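Local coordinates for protein transcriptional regulator Tm0710 (PDB 2A61) that probably binds DNA as a dimeric transcriptional regulator of the MarR family, through a winged helix-turn-helix domain, at residues T78-P83 and F90-R95. Numbering follows the deposited sequence.
Sequences TRTPDP and FLVITR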
loop_
_atom_site.group_PDB
_atom_site.type_symbol
_atom_site.label_atom_id
_atom_site.label_comp_id
_atom_site.label_asym_id
_atom_site.label_seq_id
_atom_site.Cartn_x
_atom_site.Cartn_y
_atom_site.Cartn_z
ATOM N N THR A 78 22.902 1.568 -0.541
ATOM C CA THR A 78 24.207 1.528 -1.204
ATOM C C THR A 78 24.038 0.690 -2.459
ATOM O O THR A 78 22.886 0.429 -2.885
ATOM C CB THR A 78 25.363 1.119 -0.230
ATOM O OG1 THR A 78 26.620 1.312 -0.873
ATOM C CG2 THR A 78 25.253 -0.333 0.283
ATOM N N ARG A 79 25.152 0.256 -3.042
ATOM C CA ARG A 79 25.204 -0.305 -4.375
ATOM C C ARG A 79 26.193 -1.492 -4.334
ATOM O O ARG A 79 27.155 -1.471 -3.575
ATOM C CB ARG A 79 25.836 0.782 -5.222
ATOM C CG ARG A 79 25.636 0.718 -6.664
ATOM C CD ARG A 79 26.174 2.033 -7.175
ATOM N NE ARG A 79 25.119 3.033 -7.256
ATOM C CZ ARG A 79 24.792 3.664 -8.375
ATOM N NH1 ARG A 79 25.456 3.425 -9.493
ATOM N NH2 ARG A 79 23.786 4.516 -8.380
ATOM N N THR A 80 25.946 -2.503 -5.165
ATOM C CA THR A 80 26.876 -3.600 -5.391
ATOM C C THR A 80 26.798 -4.079 -6.869
ATOM O O THR A 80 25.729 -4.050 -7.492
ATOM C CB THR A 80 26.664 -4.739 -4.336
ATOM O OG1 THR A 80 27.708 -5.716 -4.454
ATOM C CG2 THR A 80 25.271 -5.393 -4.493
ATOM N N PRO A 81 27.953 -4.446 -7.468
ATOM C CA PRO A 81 27.894 -4.855 -8.870
ATOM C C PRO A 81 27.152 -6.169 -9.084
ATOM O O PRO A 81 27.016 -7.006 -8.168
ATOM C CB PRO A 81 29.369 -5.006 -9.287
ATOM C CG PRO A 81 30.131 -5.170 -8.009
ATOM C CD PRO A 81 29.328 -4.444 -6.937
ATOM N N ASP A 82 26.669 -6.312 -10.308
ATOM C CA ASP A 82 26.164 -7.581 -10.779
ATOM C C ASP A 82 27.393 -8.415 -11.163
ATOM O O ASP A 82 28.041 -8.112 -12.150
ATOM C CB ASP A 82 25.209 -7.361 -11.959
ATOM C CG ASP A 82 24.601 -8.656 -12.488
ATOM O OD1 ASP A 82 24.961 -9.744 -11.997
ATOM O OD2 ASP A 82 23.785 -8.569 -13.417
ATOM N N PRO A 83 27.678 -9.480 -10.399
ATOM C CA PRO A 83 28.857 -10.311 -10.651
ATOM C C PRO A 83 28.833 -11.050 -12.009
ATOM O O PRO A 83 29.876 -11.505 -12.483
ATOM C CB PRO A 83 28.869 -11.290 -9.481
ATOM C CG PRO A 83 27.474 -11.342 -9.013
ATOM C CD PRO A 83 26.846 -10.009 -9.301
ATOM N N PHE A 90 23.192 -3.527 -8.443
ATOM C CA PHE A 90 22.010 -3.705 -7.600
ATOM C C PHE A 90 22.055 -2.645 -6.527
ATOM O O PHE A 90 23.143 -2.250 -6.084
ATOM C CB PHE A 90 21.974 -5.080 -6.893
ATOM C CG PHE A 90 21.745 -6.268 -7.829
ATOM C CD1 PHE A 90 20.463 -6.776 -8.044
ATOM C CD2 PHE A 90 22.828 -6.883 -8.457
ATOM C CE1 PHE A 90 20.265 -7.902 -8.896
ATOM C CE2 PHE A 90 22.631 -7.993 -9.299
ATOM C CZ PHE A 90 21.352 -8.484 -9.501
ATOM N N LEU A 91 20.871 -2.176 -6.123
ATOM C CA LEU A 91 20.743 -1.354 -4.920
ATOM C C LEU A 91 20.461 -2.229 -3.723
ATOM O O LEU A 91 19.587 -3.114 -3.780
ATOM C CB LEU A 91 19.653 -0.267 -5.106
ATOM C CG LEU A 91 20.203 0.571 -6.293
ATOM C CD1 LEU A 91 19.198 0.944 -7.357
ATOM C CD2 LEU A 91 21.116 1.699 -5.835
ATOM N N VAL A 92 21.212 -2.005 -2.658
ATOM C CA VAL A 92 21.059 -2.779 -1.429
ATOM C C VAL A 92 20.846 -1.831 -0.246
ATOM O O VAL A 92 21.240 -0.692 -0.289
ATOM C CB VAL A 92 22.246 -3.737 -1.155
ATOM C CG1 VAL A 92 22.299 -4.879 -2.231
ATOM C CG2 VAL A 92 23.550 -3.034 -1.207
ATOM N N ILE A 93 20.240 -2.331 0.823
ATOM C CA ILE A 93 19.895 -1.472 1.953
ATOM C C ILE A 93 21.055 -1.467 2.948
ATOM O O ILE A 93 21.797 -2.450 3.064
ATOM C CB ILE A 93 18.563 -1.954 2.616
ATOM C CG1 ILE A 93 17.923 -0.894 3.526
ATOM C CG2 ILE A 93 18.754 -3.316 3.344
ATOM C CD1 ILE A 93 16.409 -1.129 3.843
ATOM N N THR A 94 21.201 -0.368 3.667
ATOM C CA THR A 94 22.192 -0.256 4.731
ATOM C C THR A 94 21.511 -0.478 6.091
ATOM O O THR A 94 20.294 -0.566 6.166
ATOM C CB THR A 94 22.833 1.166 4.761
ATOM O OG1 THR A 94 21.815 2.134 4.967
ATOM C CG2 THR A 94 23.529 1.505 3.454
ATOM N N ARG A 95 22.312 -0.531 7.159
ATOM C CA ARG A 95 21.792 -0.577 8.501
ATOM C C ARG A 95 20.869 0.581 8.794
ATOM O O ARG A 95 19.809 0.414 9.426
ATOM C CB ARG A 95 22.935 -0.461 9.499
ATOM C CG ARG A 95 22.910 -1.451 10.627
ATOM C CD ARG A 95 21.723 -1.374 11.577
ATOM N NE ARG A 95 20.774 -2.450 11.277
ATOM C CZ ARG A 95 19.682 -2.756 11.984
ATOM N NH1 ARG A 95 19.348 -2.084 13.109
ATOM N NH2 ARG A 95 18.911 -3.750 11.544
#
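F90 brings CE2, a corner of its ring, to 3.8 Å from CB of D82, which approaches obliquely, with ring and carboxylate planes 66° apart. CG of F90 stands anti to its carbonyl carbon (chi1 -69°), which carries the ring along the hairpin toward D82, while T80 O and P81 O lie near the ring plane at its edge. With the ring cut back to an alanine, the CB of D82 would probably lose its aromatic neighbour and a gap would open beside P47 and R49. On the same face, CG2 of T80 meets CG1 of V92 at 3.8 Å, and CG2 of T78 presses on CG2 of V92 at 3.5 Å; the methyl of T94 extends this row past T78. Backbone pairing sets the register of this antiparallel ladder: T78 and V92, like T80 and F90, exchange two hydrogen bonds each, the one from T78 N to V92 O measuring 2.8 Å. R79 and L91 form the intervening non-hydrogen-bonded pair on the other face, where R79 reaches a salt bridge with E72. This hairpin is the wing of a winged helix-turn-helix domain: D82 pairs with R49, L91 packs on helices 33-45, 50-57 and 61-73, and T94 caps helix 95-119.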